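Local structure of polymerase subunit PA (Dhori virus, 4CGS) at residues H6-I11 with V151-E156; R30-R35 with L163-E168; V101-D106 with V124-Q129. The protein probably binds RNA as part of the viral polymerase, of which this is the N-terminal domain, related to the influenza virus cap-snatching endonuclease domain. One frame throughout, in Å; residues are numbered along the deposited sequence.

Interaction 1 of 3, residues H6-I11 with V151-E156; sequences HKPKSI and VTIYNE
Glu156 stretches from helix 140-157 to the turn at Pro8-Ile11 and gives each of its two carboxylate oxygens a backbone amide to hold. Lys9 N donates to Glu156 OE2 (2.8 Å), which offers its syn lone pair, on the side of the other oxygen. Next to it, Ser10 N meets Glu156 OE1 at 2.9 Å, also from the syn side but 18° out of the carboxylate plane. A second donor of the same serine closes on that oxygen from the anti side: Ser10 OG is 2.6 Å from Glu156 OE1. It gets there because OG stands beside its own backbone N (chi1 -55°), which brings hydroxyl and amide together. Two bonds therefore grip OE1 and one grips OE2, an arrangement that should fix the rotation of the carboxylate and probably favours its charged form. The structural element being held is a type I beta turn, Pro8 to Ile11, in the N-terminal loop just before helix 13-18; its two central residues present their amides to the glutamate. Lys7 NZ donates to Pro8 O at 2.9 Å and to Ile11 O at 2.8 Å, reaching Pro8 O from the face opposite to that used by Ile11 N. Thr152, one helical turn before Glu156, sets its methyl alongside the serine hydroxyl, CG2 lying 3.5 Å from Ser10 OG, while Thr152 OG1 bonds back to Asn148 O. Deeper in, the side chains of Ile153 and Ile11 cross obliquely and touch through their terminal methyls, with 3.6 Å between Ile153 CD1 and Ile11 CD1. The Pro8 ring adds its CB to the apolar group, and helix 31-44 supplies the neighbouring surface, with Ile36 against Pro8, Cys39 against Ile11 and Ile40 against Ile153.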
ATOM      1  N   HIS A   6       1.580  -8.814 -18.984  1.00 12.71           N
ATOM      2  CA  HIS A   6       0.816  -9.206 -17.823  1.00 11.81           C
ATOM      3  C   HIS A   6       0.364  -8.069 -16.931  1.00 11.74           C
ATOM      4  O   HIS A   6      -0.387  -8.302 -15.973  1.00 12.17           O
ATOM      5  CB  HIS A   6       1.601 -10.247 -16.963  1.00 12.61           C
ATOM      6  CG  HIS A   6       1.977 -11.494 -17.740  1.00 13.83           C
ATOM      7  ND1 HIS A   6       1.069 -12.333 -18.264  1.00 15.20           N
ATOM      8  CD2 HIS A   6       3.229 -12.002 -18.041  1.00 18.59           C
ATOM      9  CE1 HIS A   6       1.732 -13.369 -18.871  1.00 17.71           C
ATOM     10  NE2 HIS A   6       3.060 -13.153 -18.716  1.00 21.55           N
ATOM     11  N   LYS A   7       0.811  -6.840 -17.210  1.00  9.74           N
ATOM     12  CA  LYS A   7       0.391  -5.676 -16.382  1.00  8.92           C
ATOM     13  C   LYS A   7      -1.100  -5.536 -16.486  1.00  8.23           C
ATOM     14  O   LYS A   7      -1.611  -5.396 -17.586  1.00  9.29           O
ATOM     15  CB  LYS A   7       1.015  -4.424 -16.891  1.00  9.31           C
ATOM     16  CG  LYS A   7       0.715  -3.204 -15.998  1.00  7.84           C
ATOM     17  CD  LYS A   7       1.217  -1.900 -16.576  1.00  9.97           C
ATOM     18  CE  LYS A   7       0.419  -1.409 -17.750  1.00 10.03           C
ATOM     19  NZ  LYS A   7      -0.998  -1.082 -17.421  1.00  9.53           N
ATOM     20  N   PRO A   8      -1.833  -5.498 -15.349  1.00  8.09           N
ATOM     21  CA  PRO A   8      -3.232  -5.154 -15.398  1.00  8.87           C
ATOM     22  C   PRO A   8      -3.452  -3.735 -15.965  1.00  9.11           C
ATOM     23  O   PRO A   8      -2.627  -2.852 -15.779  1.00  8.98           O
ATOM     24  CB  PRO A   8      -3.670  -5.269 -13.930  1.00  8.79           C
ATOM     25  CG  PRO A   8      -2.663  -6.140 -13.294  1.00  9.79           C
ATOM     26  CD  PRO A   8      -1.393  -5.802 -13.978  1.00  9.88           C
ATOM     27  N   LYS A   9      -4.559  -3.556 -16.668  1.00  8.37           N
ATOM     28  CA  LYS A   9      -4.911  -2.248 -17.162  1.00  9.79           C
ATOM     29  C   LYS A   9      -4.999  -1.236 -16.018  1.00  8.73           C
ATOM     30  O   LYS A   9      -4.723  -0.083 -16.188  1.00 10.80           O
ATOM     31  CB  LYS A   9      -6.264  -2.287 -17.875  1.00 12.69           C
ATOM     32  CG  LYS A   9      -6.667  -1.050 -18.667  1.00 22.01           C
ATOM     33  CD  LYS A   9      -8.125  -1.143 -19.133  1.00 24.95           C
ATOM     34  CE  LYS A   9      -8.344  -0.770 -20.600  1.00 29.41           C
ATOM     35  NZ  LYS A   9      -8.354   0.709 -20.744  1.00 37.00           N
ATOM     36  N   SER A  10      -5.424  -1.730 -14.861  1.00  7.73           N
ATOM     37  CA  SER A  10      -5.649  -0.871 -13.716  1.00  8.54           C
ATOM     38  C   SER A  10      -4.419  -0.393 -12.980  1.00  8.61           C
ATOM     39  O   SER A  10      -4.555   0.398 -12.000  1.00  9.89           O
ATOM     40  CB  SER A  10      -6.598  -1.568 -12.717  1.00 10.78           C
ATOM     41  OG  SER A  10      -7.821  -1.994 -13.261  1.00 14.68           O
ATOM     42  N   ILE A  11      -3.243  -0.934 -13.331  1.00  7.21           N
ATOM     43  CA  ILE A  11      -1.989  -0.489 -12.739  1.00  6.98           C
ATOM     44  C   ILE A  11      -1.332   0.428 -13.730  1.00  7.80           C
ATOM     45  O   ILE A  11      -1.216   0.116 -14.918  1.00  7.88           O
ATOM     46  CB  ILE A  11      -1.080  -1.680 -12.440  1.00  7.46           C
ATOM     47  CG1 ILE A  11      -1.652  -2.643 -11.374  1.00  8.78           C
ATOM     48  CG2 ILE A  11       0.313  -1.187 -11.963  1.00  8.89           C
ATOM     49  CD1 ILE A  11      -2.006  -1.973 -10.052  1.00  9.18           C
ATOM     50  N   VAL A 151     -11.560  -1.612  -6.004  1.00  9.26           N
ATOM     51  CA  VAL A 151     -12.681  -2.182  -6.711  1.00 11.35           C
ATOM     52  C   VAL A 151     -12.442  -2.209  -8.206  1.00  9.83           C
ATOM     53  O   VAL A 151     -12.940  -3.163  -8.888  1.00  9.71           O
ATOM     54  CB  VAL A 151     -13.958  -1.372  -6.376  1.00 14.80           C
ATOM     55  CG1 VAL A 151     -15.009  -1.555  -7.499  1.00 19.92           C
ATOM     56  CG2 VAL A 151     -14.375  -1.624  -4.902  1.00 17.85           C
ATOM     57  N   THR A 152     -11.772  -1.248  -8.759  1.00  9.34           N
ATOM     58  CA  THR A 152     -11.439  -1.258 -10.163  1.00  8.53           C
ATOM     59  C   THR A 152     -10.524  -2.439 -10.513  1.00  9.06           C
ATOM     60  O   THR A 152     -10.812  -3.219 -11.466  1.00  8.30           O
ATOM     61  CB  THR A 152     -10.752   0.071 -10.588  1.00 10.35           C
ATOM     62  OG1 THR A 152     -11.637   1.142 -10.317  1.00 12.41           O
ATOM     63  CG2 THR A 152     -10.413   0.083 -12.042  1.00 13.28           C
ATOM     64  N   ILE A 153      -9.432  -2.612  -9.798  1.00  7.55           N
ATOM     65  CA  ILE A 153      -8.558  -3.739 -10.088  1.00  7.36           C
ATOM     66  C   ILE A 153      -9.159  -5.091  -9.733  1.00  7.00           C
ATOM     67  O   ILE A 153      -9.008  -6.076 -10.466  1.00  8.37           O
ATOM     68  CB  ILE A 153      -7.166  -3.581  -9.490  1.00  8.65           C
ATOM     69  CG1 ILE A 153      -6.201  -4.636 -10.086  1.00 10.56           C
ATOM     70  CG2 ILE A 153      -7.089  -3.474  -7.974  1.00  9.10           C
ATOM     71  CD1 ILE A 153      -4.737  -4.279 -10.061  1.00 13.49           C
ATOM     72  N   TYR A 154      -9.973  -5.167  -8.692  1.00  7.73           N
ATOM     73  CA  TYR A 154     -10.712  -6.377  -8.336  1.00  7.75           C
ATOM     74  C   TYR A 154     -11.632  -6.769  -9.495  1.00  6.64           C
ATOM     75  O   TYR A 154     -11.635  -7.920  -9.934  1.00  6.78           O
ATOM     76  CB  TYR A 154     -11.532  -6.112  -7.105  1.00  8.59           C
ATOM     77  CG  TYR A 154     -12.388  -7.250  -6.647  1.00  9.22           C
ATOM     78  CD1 TYR A 154     -11.903  -8.368  -6.110  1.00 12.10           C
ATOM     79  CD2 TYR A 154     -13.781  -7.110  -6.667  1.00 10.00           C
ATOM     80  CE1 TYR A 154     -12.732  -9.380  -5.603  1.00 13.97           C
ATOM     81  CE2 TYR A 154     -14.592  -8.137  -6.247  1.00 11.09           C
ATOM     82  CZ  TYR A 154     -14.061  -9.283  -5.702  1.00 13.26           C
ATOM     83  OH  TYR A 154     -14.898 -10.276  -5.233  1.00 19.17           O
ATOM     84  N   ASN A 155     -12.436  -5.830  -9.958  1.00  6.59           N
ATOM     85  CA  ASN A 155     -13.341  -6.120 -11.079  1.00  6.76           C
ATOM     86  C   ASN A 155     -12.616  -6.485 -12.372  1.00  7.85           C
ATOM     87  O   ASN A 155     -13.107  -7.309 -13.138  1.00  8.34           O
ATOM     88  CB  ASN A 155     -14.366  -5.025 -11.228  1.00  6.49           C
ATOM     89  CG  ASN A 155     -15.428  -5.157 -10.191  1.00  8.07           C
ATOM     90  OD1 ASN A 155     -15.973  -6.260 -10.014  1.00  8.46           O
ATOM     91  ND2 ASN A 155     -15.735  -4.016  -9.509  1.00 14.41           N
ATOM     92  N   GLU A 156     -11.463  -5.907 -12.621  1.00  7.80           N
ATOM     93  CA  GLU A 156     -10.627  -6.315 -13.782  1.00  7.72           C
ATOM     94  C   GLU A 156     -10.138  -7.749 -13.583  1.00  8.58           C
ATOM     95  O   GLU A 156     -10.168  -8.562 -14.509  1.00  9.41           O
ATOM     96  CB  GLU A 156      -9.414  -5.382 -13.956  1.00  7.50           C
ATOM     97  CG  GLU A 156      -8.560  -5.874 -15.127  1.00  9.45           C
ATOM     98  CD  GLU A 156      -7.276  -5.111 -15.323  1.00 10.21           C
ATOM     99  OE1 GLU A 156      -6.999  -4.122 -14.589  1.00 10.33           O
ATOM    100  OE2 GLU A 156      -6.541  -5.520 -16.258  1.00 11.52           O
TER

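Interaction 2 of 3, residues R30-R35 with L163-E168; sequences RPLEAR and LERMQE
The first turn of helix 31-44 packs here against the short helix 162-166 and the residues that follow it near the end of the modelled chain, a helix-to-helix contact pinned by a salt bridge. Glu33, buried in that first turn, directs its carboxylate to Arg165. The approach is side-on, yet two of the arginine nitrogens converge on a single oxygen: Arg165 NE is 2.8 Å from Glu33 OE2, and Arg165 NH2 is 3.1 Å from the same atom. The oxygen lies at the edge of the guanidinium, nearly in its plane. The carboxylate is turned 64° against that plane, and both donors reach OE2 from one face of the carboxylate plane, well out of that plane. Glu33 CG lies 3.5 Å from Arg165 O, and a bend in the chain beyond it (chi2 81°) swings the carboxylate toward the guanidinium. Leu32 extends a methyl obliquely to the same group, CD2 to Arg165 NH2 being 3.9 Å. The arginine, together with the start of the helix, would be expected to stabilise the negative charge of Glu33. At the N-cap, Arg30 NE donates to Glu168 O over 3.1 Å, coming from above the carbonyl plane.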
ATOM      1  N   ARG A  30       5.173 -17.146  -6.499  1.00  8.75           N
ATOM      2  CA  ARG A  30       4.175 -16.696  -7.472  1.00  8.54           C
ATOM      3  C   ARG A  30       4.494 -15.231  -7.861  1.00  7.28           C
ATOM      4  O   ARG A  30       3.856 -14.299  -7.400  1.00  7.09           O
ATOM      5  CB  ARG A  30       2.769 -16.808  -6.904  1.00 10.62           C
ATOM      6  CG  ARG A  30       2.526 -18.281  -6.485  1.00 12.74           C
ATOM      7  CD  ARG A  30       1.116 -18.657  -6.593  1.00 14.64           C
ATOM      8  NE  ARG A  30       0.779 -19.906  -5.957  1.00 16.00           N
ATOM      9  CZ  ARG A  30       1.021 -21.123  -6.408  1.00 16.08           C
ATOM     10  NH1 ARG A  30       1.684 -21.372  -7.563  1.00 18.36           N
ATOM     11  NH2 ARG A  30       0.464 -22.095  -5.728  1.00 19.78           N
ATOM     12  N   PRO A  31       5.537 -15.027  -8.667  1.00  7.05           N
ATOM     13  CA  PRO A  31       6.049 -13.683  -8.825  1.00  7.95           C
ATOM     14  C   PRO A  31       5.096 -12.708  -9.520  1.00  7.26           C
ATOM     15  O   PRO A  31       5.018 -11.538  -9.147  1.00  7.42           O
ATOM     16  CB  PRO A  31       7.329 -13.857  -9.588  1.00 10.21           C
ATOM     17  CG  PRO A  31       7.185 -15.227 -10.256  1.00 10.40           C
ATOM     18  CD  PRO A  31       6.417 -16.040  -9.292  1.00  8.31           C
ATOM     19  N   LEU A  32       4.388 -13.153 -10.537  1.00  6.85           N
ATOM     20  CA  LEU A  32       3.446 -12.198 -11.200  1.00  7.29           C
ATOM     21  C   LEU A  32       2.359 -11.745 -10.217  1.00  6.54           C
ATOM     22  O   LEU A  32       2.068 -10.535 -10.117  1.00  6.45           O
ATOM     23  CB  LEU A  32       2.840 -12.849 -12.481  1.00  6.45           C
ATOM     24  CG  LEU A  32       1.704 -12.026 -13.063  1.00  8.37           C
ATOM     25  CD1 LEU A  32       2.133 -10.616 -13.489  1.00  9.73           C
ATOM     26  CD2 LEU A  32       1.061 -12.768 -14.240  1.00 10.17           C
ATOM     27  N   GLU A  33       1.782 -12.694  -9.526  1.00  6.62           N
ATOM     28  CA  GLU A  33       0.727 -12.403  -8.577  1.00  5.99           C
ATOM     29  C   GLU A  33       1.264 -11.445  -7.487  1.00  6.26           C
ATOM     30  O   GLU A  33       0.624 -10.483  -7.104  1.00  6.50           O
ATOM     31  CB  GLU A  33       0.186 -13.647  -7.933  1.00  8.35           C
ATOM     32  CG  GLU A  33      -0.577 -14.648  -8.809  1.00 10.31           C
ATOM     33  CD  GLU A  33       0.279 -15.603  -9.639  1.00 11.12           C
ATOM     34  OE1 GLU A  33       1.481 -15.430  -9.791  1.00 10.70           O
ATOM     35  OE2 GLU A  33      -0.272 -16.636 -10.088  1.00 13.07           O
ATOM     36  N   ALA A  34       2.425 -11.774  -6.963  1.00  6.67           N
ATOM     37  CA  ALA A  34       3.050 -10.950  -5.970  1.00  5.52           C
ATOM     38  C   ALA A  34       3.386  -9.589  -6.486  1.00  5.46           C
ATOM     39  O   ALA A  34       3.210  -8.590  -5.745  1.00  5.83           O
ATOM     40  CB  ALA A  34       4.283 -11.622  -5.391  1.00  7.91           C
ATOM     41  N   ARG A  35       3.808  -9.440  -7.708  1.00  5.48           N
ATOM     42  CA  ARG A  35       4.149  -8.135  -8.288  1.00  5.99           C
ATOM     43  C   ARG A  35       2.886  -7.290  -8.400  1.00  5.62           C
ATOM     44  O   ARG A  35       2.918  -6.081  -8.101  1.00  5.53           O
ATOM     45  CB  ARG A  35       4.777  -8.305  -9.660  1.00  6.54           C
ATOM     46  CG  ARG A  35       5.301  -7.054 -10.292  1.00  6.77           C
ATOM     47  CD  ARG A  35       6.080  -7.291 -11.544  1.00  6.84           C
ATOM     48  NE  ARG A  35       6.578  -6.035 -12.090  1.00  6.98           N
ATOM     49  CZ  ARG A  35       7.228  -5.953 -13.262  1.00  7.82           C
ATOM     50  NH1 ARG A  35       7.427  -7.083 -13.958  1.00  9.47           N
ATOM     51  NH2 ARG A  35       7.609  -4.765 -13.766  1.00  9.30           N
ATOM     52  N   LEU A 163      -7.814 -13.000 -10.396  1.00 10.64           N
ATOM     53  CA  LEU A 163      -8.234 -12.938  -8.971  1.00  9.93           C
ATOM     54  C   LEU A 163      -8.000 -14.242  -8.233  1.00 11.39           C
ATOM     55  O   LEU A 163      -7.426 -14.256  -7.144  1.00 12.28           O
ATOM     56  CB  LEU A 163      -9.704 -12.529  -8.776  1.00 13.18           C
ATOM     57  CG  LEU A 163     -10.225 -12.347  -7.325  1.00 14.90           C
ATOM     58  CD1 LEU A 163      -9.327 -11.381  -6.604  1.00 15.41           C
ATOM     59  CD2 LEU A 163     -11.676 -11.920  -7.195  1.00 16.91           C
ATOM     60  N   GLU A 164      -8.389 -15.346  -8.858  1.00 13.14           N
ATOM     61  CA  GLU A 164      -8.185 -16.668  -8.301  1.00 14.60           C
ATOM     62  C   GLU A 164      -6.685 -16.934  -8.059  1.00 13.15           C
ATOM     63  O   GLU A 164      -6.305 -17.379  -6.975  1.00 14.52           O
ATOM     64  CB  GLU A 164      -8.771 -17.758  -9.182  1.00 16.26           C
ATOM     65  CG  GLU A 164      -8.717 -19.150  -8.534  1.00 19.57           C
ATOM     66  CD  GLU A 164      -8.879 -20.334  -9.500  1.00 22.07           C
ATOM     67  OE1 GLU A 164      -8.834 -20.212 -10.727  1.00 27.43           O
ATOM     68  OE2 GLU A 164      -9.009 -21.451  -8.972  1.00 41.90           O
ATOM     69  N   ARG A 165      -5.849 -16.579  -9.033  1.00 11.88           N
ATOM     70  CA  ARG A 165      -4.406 -16.723  -8.909  1.00 12.50           C
ATOM     71  C   ARG A 165      -3.858 -15.899  -7.738  1.00 10.29           C
ATOM     72  O   ARG A 165      -2.994 -16.383  -6.981  1.00 12.15           O
ATOM     73  CB  ARG A 165      -3.714 -16.367 -10.226  1.00 12.31           C
ATOM     74  CG  ARG A 165      -3.935 -17.472 -11.265  1.00 12.31           C
ATOM     75  CD  ARG A 165      -3.282 -17.179 -12.574  1.00 13.50           C
ATOM     76  NE  ARG A 165      -1.877 -16.975 -12.416  1.00 14.14           N
ATOM     77  CZ  ARG A 165      -1.061 -16.660 -13.408  1.00 13.28           C
ATOM     78  NH1 ARG A 165      -1.525 -16.622 -14.656  1.00 17.70           N
ATOM     79  NH2 ARG A 165       0.240 -16.414 -13.157  1.00 12.94           N
ATOM     80  N   MET A 166      -4.286 -14.635  -7.607  0.50  9.80           N
ATOM     81  CA  MET A 166      -3.829 -13.825  -6.486  0.50 11.10           C
ATOM     82  C   MET A 166      -4.269 -14.373  -5.125  0.50 10.21           C
ATOM     83  O   MET A 166      -3.569 -14.251  -4.129  0.50 11.94           O
ATOM     84  CB  MET A 166      -4.284 -12.370  -6.605  0.50  9.42           C
ATOM     85  CG  MET A 166      -3.460 -11.576  -7.623  0.50  9.03           C
ATOM     86  SD  MET A 166      -3.886  -9.822  -7.642  0.50  8.60           S
ATOM     87  CE  MET A 166      -5.480  -9.846  -8.432  0.50 10.39           C
ATOM     88  N   GLN A 167      -5.447 -14.983  -5.081  1.00 11.58           N
ATOM     89  CA  GLN A 167      -5.911 -15.660  -3.878  1.00 11.39           C
ATOM     90  C   GLN A 167      -5.090 -16.899  -3.541  1.00 14.50           C
ATOM     91  O   GLN A 167      -5.236 -17.452  -2.472  1.00 21.60           O
ATOM     92  CB  GLN A 167      -7.423 -15.916  -3.970  1.00 15.45           C
ATOM     93  CG  GLN A 167      -8.171 -14.587  -3.890  1.00 17.04           C
ATOM     94  CD  GLN A 167      -9.685 -14.576  -3.940  1.00 24.26           C
ATOM     95  OE1 GLN A 167     -10.354 -15.464  -4.557  1.00 21.44           O
ATOM     96  NE2 GLN A 167     -10.259 -13.519  -3.291  1.00 19.79           N
ATOM     97  N   GLU A 168      -4.316 -17.374  -4.512  1.00 13.78           N
ATOM     98  CA  GLU A 168      -3.377 -18.461  -4.331  1.00 13.40           C
ATOM     99  C   GLU A 168      -2.001 -18.017  -3.848  1.00 14.36           C
ATOM    100  O   GLU A 168      -1.091 -18.847  -3.731  1.00 21.76           O
ATOM    101  CB  GLU A 168      -3.267 -19.353  -5.597  1.00 15.34           C
ATOM    102  CG  GLU A 168      -4.547 -20.038  -5.959  1.00 16.99           C
ATOM    103  CD  GLU A 168      -4.529 -20.727  -7.325  1.00 18.10           C
ATOM    104  OE1 GLU A 168      -3.787 -20.307  -8.224  1.00 18.47           O
ATOM    105  OE2 GLU A 168      -5.341 -21.643  -7.550  1.00 24.79           O
TER

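Interaction 3 of 3, residues V101-D106 with V124-Q129; sequences VKVYPD and VSLSGQ
Strands 97-104 and 119-125 run parallel here, with Val103 opposite Val124 and Tyr104 opposite Ser125. Val124 spends both backbone groups on its neighbour: its N donates to Lys102 O at 3.0 Å, and its O accepts from Tyr104 N at 2.8 Å. A third bond, Leu126 N to Tyr104 O (2.8 Å), carries the pairing past the end of the strand, and CA-H...O contacts from Val103 to Val124 O and from Ser125 to Tyr104 O lie between the stronger bonds. Val103 and Val124 project from one face of the sheet. Leu126 crosses Val103 at about a right angle, bringing Leu126 CD2 to 3.5 Å from Val103 CG1. Helix 31-44 packs on this side, with Lys41 against Val103 and Ile40 against Leu126, and Leu150 of helix 140-157 meets Val124. Tyr104 and Ser125 occupy the other face. With CG beside its backbone N (chi1 -69°), the tyrosine ring turns its edge to a carbonyl, CD1 being 3.5 Å from Val124 O. Its hydroxyl bonds to Arg123. Past Pro105, Asp106 sets its CB 3.4 Å from Ser125 CB. Strand 119-125 ends in a type I turn, Ser125 to Gly128, with a G1 beta bulge: Gly128 N bonds to Ser125 O, Ser125 N donates to Gln129 O, and the glycine takes a positive phi. Ser125 OG accepts from Gln129 N at 3.0 Å and is hydrogen-bonded to Ser127 OG at the same separation. The buried serine hydroxyl thus finds partners in its own segment, Ser127 and Gln129, while the pairing with strand 97-104 relies on backbone bonds, backed on the valine face by apolar packing.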
ATOM      1  N   VAL A 101       0.981  -0.455   5.239  1.00  5.57           N
ATOM      2  CA  VAL A 101      -0.170  -0.858   4.392  1.00  6.00           C
ATOM      3  C   VAL A 101      -0.067  -2.347   4.125  1.00  7.14           C
ATOM      4  O   VAL A 101       0.991  -2.837   3.686  1.00  7.85           O
ATOM      5  CB  VAL A 101      -0.144  -0.075   3.100  1.00  6.39           C
ATOM      6  CG1 VAL A 101      -1.253  -0.527   2.142  1.00  8.41           C
ATOM      7  CG2 VAL A 101      -0.271   1.412   3.354  1.00  7.95           C
ATOM      8  N   LYS A 102      -1.159  -3.042   4.335  1.00  7.81           N
ATOM      9  CA  LYS A 102      -1.304  -4.426   4.055  1.00  9.60           C
ATOM     10  C   LYS A 102      -2.532  -4.687   3.163  1.00  8.67           C
ATOM     11  O   LYS A 102      -3.648  -4.271   3.514  1.00  8.70           O
ATOM     12  CB  LYS A 102      -1.322  -5.246   5.419  1.00 13.09           C
ATOM     13  CG  LYS A 102      -0.047  -5.245   6.291  1.00 20.25           C
ATOM     14  CD  LYS A 102      -0.027  -6.370   7.347  1.00 26.04           C
ATOM     15  CE  LYS A 102       1.358  -6.582   8.009  1.00 22.52           C
ATOM     16  NZ  LYS A 102       1.529  -7.853   8.829  1.00 19.81           N
ATOM     17  N   VAL A 103      -2.324  -5.399   2.076  1.00 10.22           N
ATOM     18  CA  VAL A 103      -3.369  -5.786   1.161  1.00 10.67           C
ATOM     19  C   VAL A 103      -3.679  -7.274   1.346  1.00 11.83           C
ATOM     20  O   VAL A 103      -2.828  -8.141   1.227  1.00 16.69           O
ATOM     21  CB  VAL A 103      -2.981  -5.539  -0.319  1.00 14.03           C
ATOM     22  CG1 VAL A 103      -4.091  -5.994  -1.254  1.00 16.10           C
ATOM     23  CG2 VAL A 103      -2.605  -4.078  -0.503  1.00 15.12           C
ATOM     24  N   TYR A 104      -4.920  -7.570   1.636  1.00 12.76           N
ATOM     25  CA  TYR A 104      -5.409  -8.933   1.808  1.00 15.33           C
ATOM     26  C   TYR A 104      -6.121  -9.394   0.510  1.00 17.05           C
ATOM     27  O   TYR A 104      -6.983  -8.784   0.123  1.00 13.04           O
ATOM     28  CB  TYR A 104      -6.365  -8.851   2.993  1.00 16.93           C
ATOM     29  CG  TYR A 104      -5.729  -8.597   4.323  1.00 14.82           C
ATOM     30  CD1 TYR A 104      -5.287  -7.307   4.668  1.00 16.08           C
ATOM     31  CD2 TYR A 104      -5.471  -9.611   5.222  1.00 19.39           C
ATOM     32  CE1 TYR A 104      -4.681  -7.034   5.860  1.00 15.43           C
ATOM     33  CE2 TYR A 104      -4.865  -9.351   6.448  1.00 20.09           C
ATOM     34  CZ  TYR A 104      -4.437  -8.069   6.756  1.00 16.13           C
ATOM     35  OH  TYR A 104      -3.836  -7.771   7.975  1.00 20.48           O
ATOM     36  N   PRO A 105      -5.540 -10.350  -0.296  1.00 20.47           N
ATOM     37  CA  PRO A 105      -6.387 -11.023  -1.292  1.00 23.29           C
ATOM     38  C   PRO A 105      -7.539 -11.666  -0.459  1.00 26.96           C
ATOM     39  O   PRO A 105      -7.255 -12.579   0.332  1.00 30.88           O
ATOM     40  CB  PRO A 105      -5.423 -12.053  -1.921  1.00 23.92           C
ATOM     41  CG  PRO A 105      -3.999 -11.565  -1.640  1.00 22.92           C
ATOM     42  CD  PRO A 105      -4.136 -10.824  -0.326  1.00 22.66           C
ATOM     43  N   ASP A 106      -8.802 -11.242  -0.587  1.00 29.86           N
ATOM     44  CA  ASP A 106      -9.615 -11.427   0.539  1.00 30.68           C
ATOM     45  C   ASP A 106     -11.012 -11.237   0.123  1.00 29.37           C
ATOM     46  O   ASP A 106     -11.450 -10.124  -0.174  1.00 48.48           O
ATOM     47  CB  ASP A 106      -9.204 -10.376   1.572  1.00 24.19           C
ATOM     48  CG  ASP A 106      -9.874 -10.569   2.981  1.00 35.67           C
ATOM     49  OD1 ASP A 106     -10.585 -11.578   3.185  1.00 48.77           O
ATOM     50  OD2 ASP A 106      -9.650  -9.725   3.881  1.00 26.26           O
ATOM     51  N   VAL A 124      -6.496  -3.433   4.107  1.00  6.75           N
ATOM     52  CA  VAL A 124      -7.540  -3.391   3.085  1.00  7.00           C
ATOM     53  C   VAL A 124      -7.567  -4.684   2.343  1.00  7.43           C
ATOM     54  O   VAL A 124      -6.521  -5.327   2.108  1.00  8.82           O
ATOM     55  CB  VAL A 124      -7.336  -2.200   2.129  1.00  6.73           C
ATOM     56  CG1 VAL A 124      -7.409  -0.846   2.830  1.00  9.75           C
ATOM     57  CG2 VAL A 124      -6.053  -2.270   1.319  1.00  9.59           C
ATOM     58  N   SER A 125      -8.744  -5.075   1.837  1.00  9.08           N
ATOM     59  CA  SER A 125      -8.890  -6.289   1.015  1.00  8.87           C
ATOM     60  C   SER A 125      -8.918  -5.937  -0.424  1.00 10.06           C
ATOM     61  O   SER A 125      -9.252  -4.828  -0.835  1.00  9.77           O
ATOM     62  CB  SER A 125     -10.133  -7.077   1.373  1.00 10.04           C
ATOM     63  OG  SER A 125     -11.294  -6.480   0.794  1.00 10.38           O
ATOM     64  N   LEU A 126      -8.626  -6.933  -1.265  1.00 10.51           N
ATOM     65  CA  LEU A 126      -8.677  -6.735  -2.704  1.00 12.47           C
ATOM     66  C   LEU A 126     -10.078  -6.310  -3.167  1.00 11.02           C
ATOM     67  O   LEU A 126     -10.226  -5.601  -4.151  1.00 15.44           O
ATOM     68  CB  LEU A 126      -8.196  -7.989  -3.505  1.00 15.38           C
ATOM     69  CG  LEU A 126      -6.731  -8.452  -3.485  1.00 17.37           C
ATOM     70  CD1 LEU A 126      -6.540  -9.821  -4.162  1.00 21.30           C
ATOM     71  CD2 LEU A 126      -5.747  -7.415  -4.026  1.00 20.74           C
ATOM     72  N   SER A 127     -11.110  -6.773  -2.455  1.00  9.09           N
ATOM     73  CA  SER A 127     -12.504  -6.447  -2.807  1.00  9.17           C
ATOM     74  C   SER A 127     -12.941  -5.133  -2.223  1.00  7.90           C
ATOM     75  O   SER A 127     -14.120  -4.781  -2.294  1.00  9.46           O
ATOM     76  CB  SER A 127     -13.433  -7.561  -2.337  1.00  8.92           C
ATOM     77  OG  SER A 127     -13.330  -7.690  -0.984  1.00 12.05           O
ATOM     78  N   GLY A 128     -12.021  -4.360  -1.650  1.00  8.76           N
ATOM     79  CA  GLY A 128     -12.321  -3.011  -1.298  1.00  8.13           C
ATOM     80  C   GLY A 128     -12.788  -2.802   0.138  1.00  8.33           C
ATOM     81  O   GLY A 128     -13.303  -1.734   0.513  1.00  9.57           O
ATOM     82  N   GLN A 129     -12.623  -3.827   0.946  0.60  8.05           N
ATOM     83  CA  GLN A 129     -12.974  -3.725   2.370  0.60  9.10           C
ATOM     84  C   GLN A 129     -11.849  -3.072   3.189  0.60  7.36           C
ATOM     85  O   GLN A 129     -10.698  -3.208   2.857  0.60  9.84           O
ATOM     86  CB  GLN A 129     -13.328  -5.103   2.982  0.60  9.35           C
ATOM     87  CG  GLN A 129     -14.497  -5.740   2.263  0.60  9.86           C
ATOM     88  CD  GLN A 129     -15.771  -5.452   3.001  0.60 14.79           C
ATOM     89  OE1 GLN A 129     -16.092  -6.121   3.974  0.60 26.15           O
ATOM     90  NE2 GLN A 129     -16.477  -4.427   2.583  0.60 13.50           N
TER

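The three contacts lie at the corners of a nearly equilateral triangle: the centres of interactions 1 and 2 are about 13 Å apart, those of 2 and 3 also about 13 Å, and those of 1 and 3 about 14 Å. Tyr154 of interaction 1 touches both others, packing on Leu163 and placing its CB 3.3 Å from Leu126 O. His6 CB, 3.5 Å from Leu32 CD1, adds a second touch between 1 and 2, and Met166 O, 3.6 Å from Pro105 CB, joins 2 to 3. Along the chain, interactions 1 and 2 cross, whereas the strand pair of interaction 3 is nested within both loops. None of the three contacts includes a metal or ligand.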